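Local coordinates for protein MIF (Toxoplasma gondii, PDB 4DH4) that is a putative macrophage migration inhibitory factor, a small alpha/beta protein of the MIF family present here as a trimer, at residues D29-P34 with C74-A79; K21-A26 with V38-S43; V9-A14 with R86-P91. All coordinates share one frame; numbering follows the deposited sequence. Where two conformers were deposited one is given.

Interaction 1: D29-P34 with C74-A79; sequences DALGKP and CKIAAA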
loop_
_atom_site.group_PDB
_atom_site.type_symbol
_atom_site.label_atom_id
_atom_site.label_comp_id
_atom_site.label_asym_id
_atom_site.label_seq_id
_atom_site.Cartn_x
_atom_site.Cartn_y
_atom_site.Cartn_z
ATOM N N ASP A 29 -1.801 -4.045 21.894
ATOM C CA ASP A 29 -1.028 -3.921 23.138
ATOM C C ASP A 29 -0.102 -2.703 23.132
ATOM O O ASP A 29 -0.118 -1.908 24.076
ATOM C CB ASP A 29 -0.208 -5.191 23.415
ATOM C CG ASP A 29 -1.070 -6.400 23.769
ATOM O OD1 ASP A 29 -0.504 -7.514 23.837
ATOM O OD2 ASP A 29 -2.297 -6.254 23.981
ATOM N N ALA A 30 0.697 -2.560 22.072
ATOM C CA ALA A 30 1.696 -1.468 21.984
ATOM C C ALA A 30 1.075 -0.071 21.945
ATOM O O ALA A 30 1.601 0.876 22.548
ATOM C CB ALA A 30 2.588 -1.666 20.788
ATOM N N LEU A 31 -0.046 0.047 21.241
ATOM C CA LEU A 31 -0.712 1.334 21.065
ATOM C C LEU A 31 -1.736 1.628 22.162
ATOM O O LEU A 31 -2.244 2.748 22.257
ATOM C CB LEU A 31 -1.359 1.412 19.671
ATOM C CG LEU A 31 -0.414 1.303 18.463
ATOM C CD1 LEU A 31 -1.194 1.157 17.156
ATOM C CD2 LEU A 31 0.524 2.492 18.383
ATOM N N GLY A 32 -2.036 0.629 22.990
ATOM C CA GLY A 32 -3.063 0.775 24.023
ATOM C C GLY A 32 -4.419 1.112 23.426
ATOM O O GLY A 32 -5.118 1.991 23.924
ATOM N N LYS A 33 -4.775 0.419 22.345
ATOM C CA LYS A 33 -6.066 0.614 21.678
ATOM C C LYS A 33 -6.864 -0.691 21.692
ATOM O O LYS A 33 -6.275 -1.776 21.712
ATOM C CB LYS A 33 -5.876 1.116 20.237
ATOM C CG LYS A 33 -5.167 2.468 20.134
ATOM C CD LYS A 33 -5.543 3.200 18.861
ATOM C CE LYS A 33 -5.038 4.638 18.885
ATOM N NZ LYS A 33 -5.961 5.526 18.143
ATOM N N PRO A 34 -8.208 -0.592 21.671
ATOM C CA PRO A 34 -9.008 -1.816 21.745
ATOM C C PRO A 34 -8.833 -2.656 20.487
ATOM O O PRO A 34 -8.722 -2.110 19.382
ATOM C CB PRO A 34 -10.455 -1.299 21.844
ATOM C CG PRO A 34 -10.352 0.160 22.144
ATOM C CD PRO A 34 -9.047 0.616 21.578
ATOM N N CYS A 74 9.351 0.847 17.610
ATOM C CA CYS A 74 10.340 -0.196 17.854
ATOM C C CYS A 74 9.727 -1.447 18.491
ATOM O O CYS A 74 10.057 -2.568 18.103
ATOM C CB CYS A 74 11.480 0.340 18.715
ATOM S SG CYS A 74 12.942 -0.689 18.639
ATOM N N LYS A 75 8.836 -1.247 19.464
ATOM C CA LYS A 75 8.121 -2.349 20.104
ATOM C C LYS A 75 7.292 -3.153 19.105
ATOM O O LYS A 75 7.363 -4.387 19.087
ATOM C CB LYS A 75 7.233 -1.817 21.228
ATOM C CG LYS A 75 6.544 -2.900 22.027
ATOM C CD LYS A 75 6.356 -2.473 23.476
ATOM C CE LYS A 75 4.999 -1.858 23.681
ATOM N NZ LYS A 75 4.366 -2.375 24.981
ATOM N N ILE A 76 6.524 -2.444 18.273
ATOM C CA ILE A 76 5.681 -3.074 17.251
ATOM C C ILE A 76 6.524 -3.813 16.207
ATOM O O ILE A 76 6.217 -4.954 15.844
ATOM C CB ILE A 76 4.718 -2.043 16.572
ATOM C CG1 ILE A 76 3.704 -1.505 17.590
ATOM C CG2 ILE A 76 3.978 -2.664 15.389
ATOM C CD1 ILE A 76 2.932 -0.241 17.123
ATOM N N ALA A 77 7.592 -3.172 15.740
ATOM C CA ALA A 77 8.469 -3.791 14.747
ATOM C C ALA A 77 9.135 -5.066 15.282
ATOM O O ALA A 77 9.238 -6.063 14.562
ATOM C CB ALA A 77 9.513 -2.799 14.264
ATOM N N ALA A 78 9.568 -5.029 16.541
ATOM C CA ALA A 78 10.181 -6.194 17.193
ATOM C C ALA A 78 9.209 -7.371 17.214
ATOM O O ALA A 78 9.573 -8.499 16.893
ATOM C CB ALA A 78 10.614 -5.839 18.609
ATOM N N ALA A 79 7.962 -7.085 17.565
ATOM C CA ALA A 79 6.941 -8.107 17.702
ATOM C C ALA A 79 6.484 -8.644 16.348
ATOM O O ALA A 79 6.268 -9.848 16.197
ATOM C CB ALA A 79 5.767 -7.563 18.491
#
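The two long helices of the MIF fold run antiparallel on one face of the sheet, and here the last turn of helix 13-31 meets an early turn of helix 70-88, with Ala-30 set against Ile-76 and Lys-75. The CA atoms of Ala-30 and Ile-76 lie 6.4 Å apart, a closeness that the small alanine permits. Its methyl group presses on the side of the isoleucine: Ala-30 CB to Ile-76 CG1 is 3.4 Å, tighter than an ordinary carbon-carbon contact. From there the Ile-76 chain runs on extended (chi2 166°), carrying CD1 to Leu-31, whose CD2 it meets at 3.9 Å; the two side chains cross at about a right angle. On the outer side, Lys-75 starts with CG anti to its backbone N (chi1 -175°) and then bends repeatedly, which lays its CE 3.7 Å from Ala-30 CA. Just beyond, Gly-32 takes a positive phi (59°) and closes the helix in a Schellman motif, after which Lys-33 makes a hydrogen bond from NZ to Ile-65 O. On the inward side Leu-31 also touches Ser-64, and Ile-76 touches Phe-99, both on the sheet. No hydrogen bond joins the segments, so the helices meet here through shape and apolar contact, with the aliphatic part of a lysine shielding the outer edge.

Interaction 2: K21-A26 with V38-S43; sequences KDAEKA and VMVGYS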
loop_
_atom_site.group_PDB
_atom_site.type_symbol
_atom_site.label_atom_id
_atom_site.label_comp_id
_atom_site.label_asym_id
_atom_site.label_seq_id
_atom_site.Cartn_x
_atom_site.Cartn_y
_atom_site.Cartn_z
ATOM N N LYS A 21 -3.333 -13.205 14.038
ATOM C CA LYS A 21 -3.692 -13.197 15.458
ATOM C C LYS A 21 -2.571 -12.639 16.328
ATOM O O LYS A 21 -2.832 -11.883 17.262
ATOM C CB LYS A 21 -4.076 -14.598 15.934
ATOM C CG LYS A 21 -5.434 -15.024 15.458
ATOM C CD LYS A 21 -5.785 -16.400 15.984
ATOM C CE LYS A 21 -6.939 -17.003 15.202
ATOM N NZ LYS A 21 -8.173 -16.194 15.298
ATOM N N ASP A 22 -1.331 -13.024 16.028
ATOM C CA ASP A 22 -0.165 -12.485 16.726
ATOM C C ASP A 22 -0.046 -10.987 16.447
ATOM O O ASP A 22 0.217 -10.201 17.356
ATOM C CB ASP A 22 1.118 -13.199 16.288
ATOM C CG ASP A 22 1.318 -14.548 16.978
ATOM O OD1 ASP A 22 2.262 -15.269 16.590
ATOM O OD2 ASP A 22 0.548 -14.887 17.907
ATOM N N ALA A 23 -0.239 -10.609 15.185
ATOM C CA ALA A 23 -0.106 -9.216 14.750
ATOM C C ALA A 23 -1.117 -8.291 15.438
ATOM O O ALA A 23 -0.742 -7.236 15.964
ATOM C CB ALA A 23 -0.238 -9.123 13.240
ATOM N N GLU A 24 -2.391 -8.680 15.430
ATOM C CA GLU A 24 -3.438 -7.843 16.010
ATOM C C GLU A 24 -3.226 -7.586 17.510
ATOM O O GLU A 24 -3.440 -6.466 17.984
ATOM C CB GLU A 24 -4.839 -8.395 15.701
ATOM C CG GLU A 24 -5.165 -9.716 16.367
ATOM C CD GLU A 24 -6.428 -10.371 15.839
ATOM O OE1 GLU A 24 -6.858 -10.063 14.707
ATOM O OE2 GLU A 24 -6.991 -11.208 16.577
ATOM N N LYS A 25 -2.793 -8.620 18.234
ATOM C CA LYS A 25 -2.528 -8.518 19.667
ATOM C C LYS A 25 -1.382 -7.548 19.948
ATOM O O LYS A 25 -1.488 -6.701 20.832
ATOM C CB LYS A 25 -2.203 -9.897 20.256
ATOM C CG LYS A 25 -1.935 -9.886 21.758
ATOM C CD LYS A 25 -1.131 -11.100 22.186
ATOM C CE LYS A 25 -0.697 -10.984 23.639
ATOM N NZ LYS A 25 0.345 -11.992 23.962
ATOM N N ALA A 26 -0.295 -7.687 19.187
ATOM C CA ALA A 26 0.906 -6.866 19.366
ATOM C C ALA A 26 0.642 -5.385 19.079
ATOM O O ALA A 26 1.157 -4.508 19.778
ATOM C CB ALA A 26 2.030 -7.379 18.487
ATOM N N VAL A 38 -8.629 -2.638 15.573
ATOM C CA VAL A 38 -7.416 -3.088 14.881
ATOM C C VAL A 38 -7.752 -3.923 13.642
ATOM O O VAL A 38 -8.460 -4.920 13.736
ATOM C CB VAL A 38 -6.468 -3.855 15.834
ATOM C CG1 VAL A 38 -5.249 -4.384 15.080
ATOM C CG2 VAL A 38 -6.027 -2.941 16.988
ATOM N N MET A 39 -7.245 -3.487 12.488
ATOM C CA MET A 39 -7.380 -4.224 11.233
ATOM C C MET A 39 -6.012 -4.747 10.807
ATOM O O MET A 39 -5.024 -4.008 10.827
ATOM C CB MET A 39 -7.982 -3.325 10.146
ATOM C CG MET A 39 -8.234 -4.028 8.799
ATOM S SD MET A 39 -9.135 -3.027 7.582
ATOM C CE MET A 39 -10.779 -2.962 8.318
ATOM N N VAL A 40 -5.959 -6.024 10.433
ATOM C CA VAL A 40 -4.713 -6.662 10.014
ATOM C C VAL A 40 -4.931 -7.488 8.736
ATOM O O VAL A 40 -6.015 -8.049 8.521
ATOM C CB VAL A 40 -4.089 -7.553 11.141
ATOM C CG1 VAL A 40 -3.552 -6.707 12.301
ATOM C CG2 VAL A 40 -5.096 -8.592 11.663
ATOM N N GLY A 41 -3.917 -7.551 7.883
ATOM C CA GLY A 41 -4.021 -8.373 6.685
ATOM C C GLY A 41 -2.697 -8.886 6.166
ATOM O O GLY A 41 -1.629 -8.382 6.532
ATOM N N TYR A 42 -2.784 -9.911 5.324
ATOM C CA TYR A 42 -1.628 -10.470 4.640
ATOM C C TYR A 42 -1.860 -10.392 3.144
ATOM O O TYR A 42 -2.939 -10.710 2.650
ATOM C CB TYR A 42 -1.378 -11.923 5.065
ATOM C CG TYR A 42 -0.111 -12.525 4.487
ATOM C CD1 TYR A 42 -0.148 -13.311 3.332
ATOM C CD2 TYR A 42 1.121 -12.311 5.093
ATOM C CE1 TYR A 42 1.017 -13.868 2.799
ATOM C CE2 TYR A 42 2.292 -12.871 4.576
ATOM C CZ TYR A 42 2.234 -13.644 3.427
ATOM O OH TYR A 42 3.390 -14.197 2.912
ATOM N N SER A 43 -0.837 -9.971 2.421
ATOM C CA SER A 43 -0.927 -9.922 0.977
ATOM C C SER A 43 0.298 -10.597 0.384
ATOM O O SER A 43 1.424 -10.140 0.598
ATOM C CB SER A 43 -1.072 -8.468 0.499
ATOM O OG SER A 43 -1.015 -8.391 -0.919
HETATM O O HOH W 1 -8.411 -7.895 14.034
#
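Glu-24 of helix 13-31 lies across Val-40 of strand 39-44, outermost within its own chain, the two side chains crossing at about a right angle. Glu-24 tucks CG in over its own backbone, flanked by N and C (chi1 67°), and the rest of the chain runs out extended (chi2 -169°). That course takes the carboxylate past the valine, with Glu-24 OE1 3.8 Å from Val-40 CG2. The other valine branch reaches back to the helix: Val-40 CG1 sits 3.9 Å from Glu-24 CA and 4.2 Å from the methyl CB of Ala-23. Two residues before Val-40, Val-38 puts CG1 anti to its backbone N (chi1 177°), and this branch rests against the helix backbone, 4.0 Å from Glu-24 O. A water bridges the segments, donating to Glu-24 OE1 at 2.8 Å and to Val-38 O at 3.0 Å. The stronger partner of the same OE1 is Arg-49 of the third subunit, through a salt bridge to NE. Residues Met-39 to Gly-41 also pair antiparallel with a strand of that subunit, so the sheet runs on across the interface. A buried carboxylate is thus supplied with a cationic partner and a water while its flank lies on a valine; the nearby arginine probably helps keep it ionised, and the helix-strand packing is tied to trimer assembly.

Interaction 3: V9-A14 with R86-P91; sequences VAATPA and RHLGVP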
loop_
_atom_site.group_PDB
_atom_site.type_symbol
_atom_site.label_atom_id
_atom_site.label_comp_id
_atom_site.label_asym_id
_atom_site.label_seq_id
_atom_site.Cartn_x
_atom_site.Cartn_y
_atom_site.Cartn_z
ATOM N N VAL A 9 6.059 -14.990 0.252
ATOM C CA VAL A 9 5.820 -16.349 0.773
ATOM C C VAL A 9 4.371 -16.801 0.548
ATOM O O VAL A 9 3.422 -16.084 0.876
ATOM C CB VAL A 9 6.226 -16.481 2.271
ATOM C CG1 VAL A 9 5.730 -17.796 2.873
ATOM C CG2 VAL A 9 7.743 -16.362 2.440
ATOM N N ALA A 10 4.213 -17.989 -0.034
ATOM C CA ALA A 10 2.895 -18.557 -0.280
ATOM C C ALA A 10 2.345 -19.176 1.004
ATOM O O ALA A 10 2.313 -20.403 1.160
ATOM C CB ALA A 10 2.959 -19.591 -1.411
ATOM N N ALA A 11 1.926 -18.318 1.931
ATOM C CA ALA A 11 1.435 -18.761 3.230
ATOM C C ALA A 11 0.067 -19.408 3.110
ATOM O O ALA A 11 -0.821 -18.898 2.420
ATOM C CB ALA A 11 1.385 -17.597 4.209
ATOM N N THR A 12 -0.084 -20.550 3.773
ATOM C CA THR A 12 -1.369 -21.220 3.878
ATOM C C THR A 12 -2.257 -20.368 4.771
ATOM O O THR A 12 -1.753 -19.726 5.694
ATOM C CB THR A 12 -1.233 -22.644 4.485
ATOM O OG1 THR A 12 -0.614 -22.575 5.780
ATOM C CG2 THR A 12 -0.397 -23.530 3.577
ATOM N N PRO A 13 -3.573 -20.335 4.492
ATOM C CA PRO A 13 -4.475 -19.545 5.321
ATOM C C PRO A 13 -4.312 -19.798 6.828
ATOM O O PRO A 13 -4.615 -18.913 7.626
ATOM C CB PRO A 13 -5.858 -19.980 4.832
ATOM C CG PRO A 13 -5.639 -20.327 3.405
ATOM C CD PRO A 13 -4.296 -20.999 3.389
ATOM N N ALA A 14 -3.816 -20.977 7.203
ATOM C CA ALA A 14 -3.606 -21.320 8.612
ATOM C C ALA A 14 -2.327 -20.718 9.202
ATOM O O ALA A 14 -2.297 -20.361 10.386
ATOM C CB ALA A 14 -3.633 -22.827 8.811
ATOM N N ARG A 86 8.772 -16.429 12.775
ATOM C CA ARG A 86 8.139 -17.605 13.373
ATOM C C ARG A 86 7.157 -18.292 12.418
ATOM O O ARG A 86 7.194 -19.512 12.253
ATOM C CB ARG A 86 7.427 -17.167 14.658
ATOM C CG ARG A 86 6.817 -18.257 15.528
ATOM C CD ARG A 86 6.698 -17.765 16.986
ATOM N NE ARG A 86 5.706 -16.694 17.170
ATOM C CZ ARG A 86 5.984 -15.415 17.446
ATOM N NH1 ARG A 86 7.242 -14.996 17.577
ATOM N NH2 ARG A 86 4.995 -14.541 17.593
ATOM N N HIS A 87 6.288 -17.510 11.781
ATOM C CA HIS A 87 5.230 -18.072 10.940
ATOM C C HIS A 87 5.580 -18.242 9.462
ATOM O O HIS A 87 5.014 -19.111 8.794
ATOM C CB HIS A 87 3.940 -17.264 11.091
ATOM C CG HIS A 87 3.377 -17.294 12.475
ATOM N ND1 HIS A 87 2.834 -18.434 13.028
ATOM C CD2 HIS A 87 3.298 -16.338 13.428
ATOM C CE1 HIS A 87 2.432 -18.175 14.259
ATOM N NE2 HIS A 87 2.698 -16.908 14.525
ATOM N N LEU A 88 6.494 -17.422 8.952
ATOM C CA LEU A 88 6.798 -17.424 7.514
ATOM C C LEU A 88 8.210 -17.904 7.177
ATOM O O LEU A 88 8.493 -18.227 6.024
ATOM C CB LEU A 88 6.561 -16.037 6.891
ATOM C CG LEU A 88 5.214 -15.333 7.112
ATOM C CD1 LEU A 88 5.242 -13.927 6.518
ATOM C CD2 LEU A 88 4.045 -16.126 6.543
ATOM N N GLY A 89 9.083 -17.934 8.180
ATOM C CA GLY A 89 10.484 -18.311 7.995
ATOM C C GLY A 89 11.373 -17.197 7.467
ATOM O O GLY A 89 12.534 -17.437 7.132
ATOM N N VAL A 90 10.831 -15.979 7.390
ATOM C CA VAL A 90 11.573 -14.821 6.889
ATOM C C VAL A 90 12.446 -14.254 8.003
ATOM O O VAL A 90 11.930 -13.925 9.068
ATOM C CB VAL A 90 10.611 -13.705 6.363
ATOM C CG1 VAL A 90 11.400 -12.491 5.864
ATOM C CG2 VAL A 90 9.692 -14.242 5.268
ATOM N N PRO A 91 13.770 -14.125 7.761
ATOM C CA PRO A 91 14.681 -13.590 8.773
ATOM C C PRO A 91 14.231 -12.193 9.166
ATOM O O PRO A 91 13.908 -11.391 8.289
ATOM C CB PRO A 91 16.027 -13.513 8.043
ATOM C CG PRO A 91 15.908 -14.454 6.904
ATOM C CD PRO A 91 14.473 -14.466 6.508
#
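Val-9 and Leu-88 come to 6.9 Å between CA atoms where the loop leading into helix 13-31 passes the end of helix 70-88, and just after Leu-88 the chain leaves helical geometry at Gly-89 with phi 81°. Val-9 faces the helix end with both branches. Its CG2, anti to its own carbonyl carbon, lies 4.0 Å from Val-90 CG2, and the two valines lie alongside one another, pointing opposite ways. The same Val-9 CG2 is 4.1 Å from Leu-88 O, a carbonyl at the helix end. The other branch, Val-9 CG1, makes a looser contact with Leu-88 CD2 at 4.4 Å. Leu-88 has CG anti to its carbonyl carbon (chi1 -52°); CD1 continues the line of the chain (chi2 175°), and the other methyl, CD2, branches off toward the loop and touches Ala-11 CB at 3.8 Å. One leucine methyl thus meets residues on both sides of Ala-10. That residue is the centre of an inverse gamma turn, with a weak bond from Ala-11 N to Val-9 O, and the turn brings both Val-9 and Ala-11 round to face the helix end. Thr-12 then N-caps helix 13-31, its side chain capping a backbone nitrogen just past the segment. Gln-15, in the first turn of that helix, links the two helices by donating from NE2 to His-87 O. On the sheet side, Leu-88 and Val-90 both rest on Cys-7 of the central strand 2-7. The contact therefore joins two connections of the MIF fold: the strand-to-helix link of the first beta-alpha-beta unit and the helix-to-strand link of the second, closing the apolar layer between helices and sheet at one end.

The three contacts follow helix 13-31 from its entry (interaction 3) through its middle (interaction 2) to its exit (interaction 1), and both end contacts also involve helix 70-88. Interactions 1 and 2 have centres about 11 Å apart and meet where Ala-79 CB packs on Ala-26 CB at 3.7 Å. Interactions 2 and 3, about 14 Å apart between centres, are joined by two probable hydrogen bonds, Asp-22 OD1 to His-87 NE2 at 2.7 Å and Tyr-42 OH to Val-9 O at 2.8 Å, and Tyr-42 also packs on Leu-88 and Ala-11. Interactions 1 and 3, with centres about 21 Å apart, do not touch. Leu-31 and Val-38 both touch the N-terminal Pro-1.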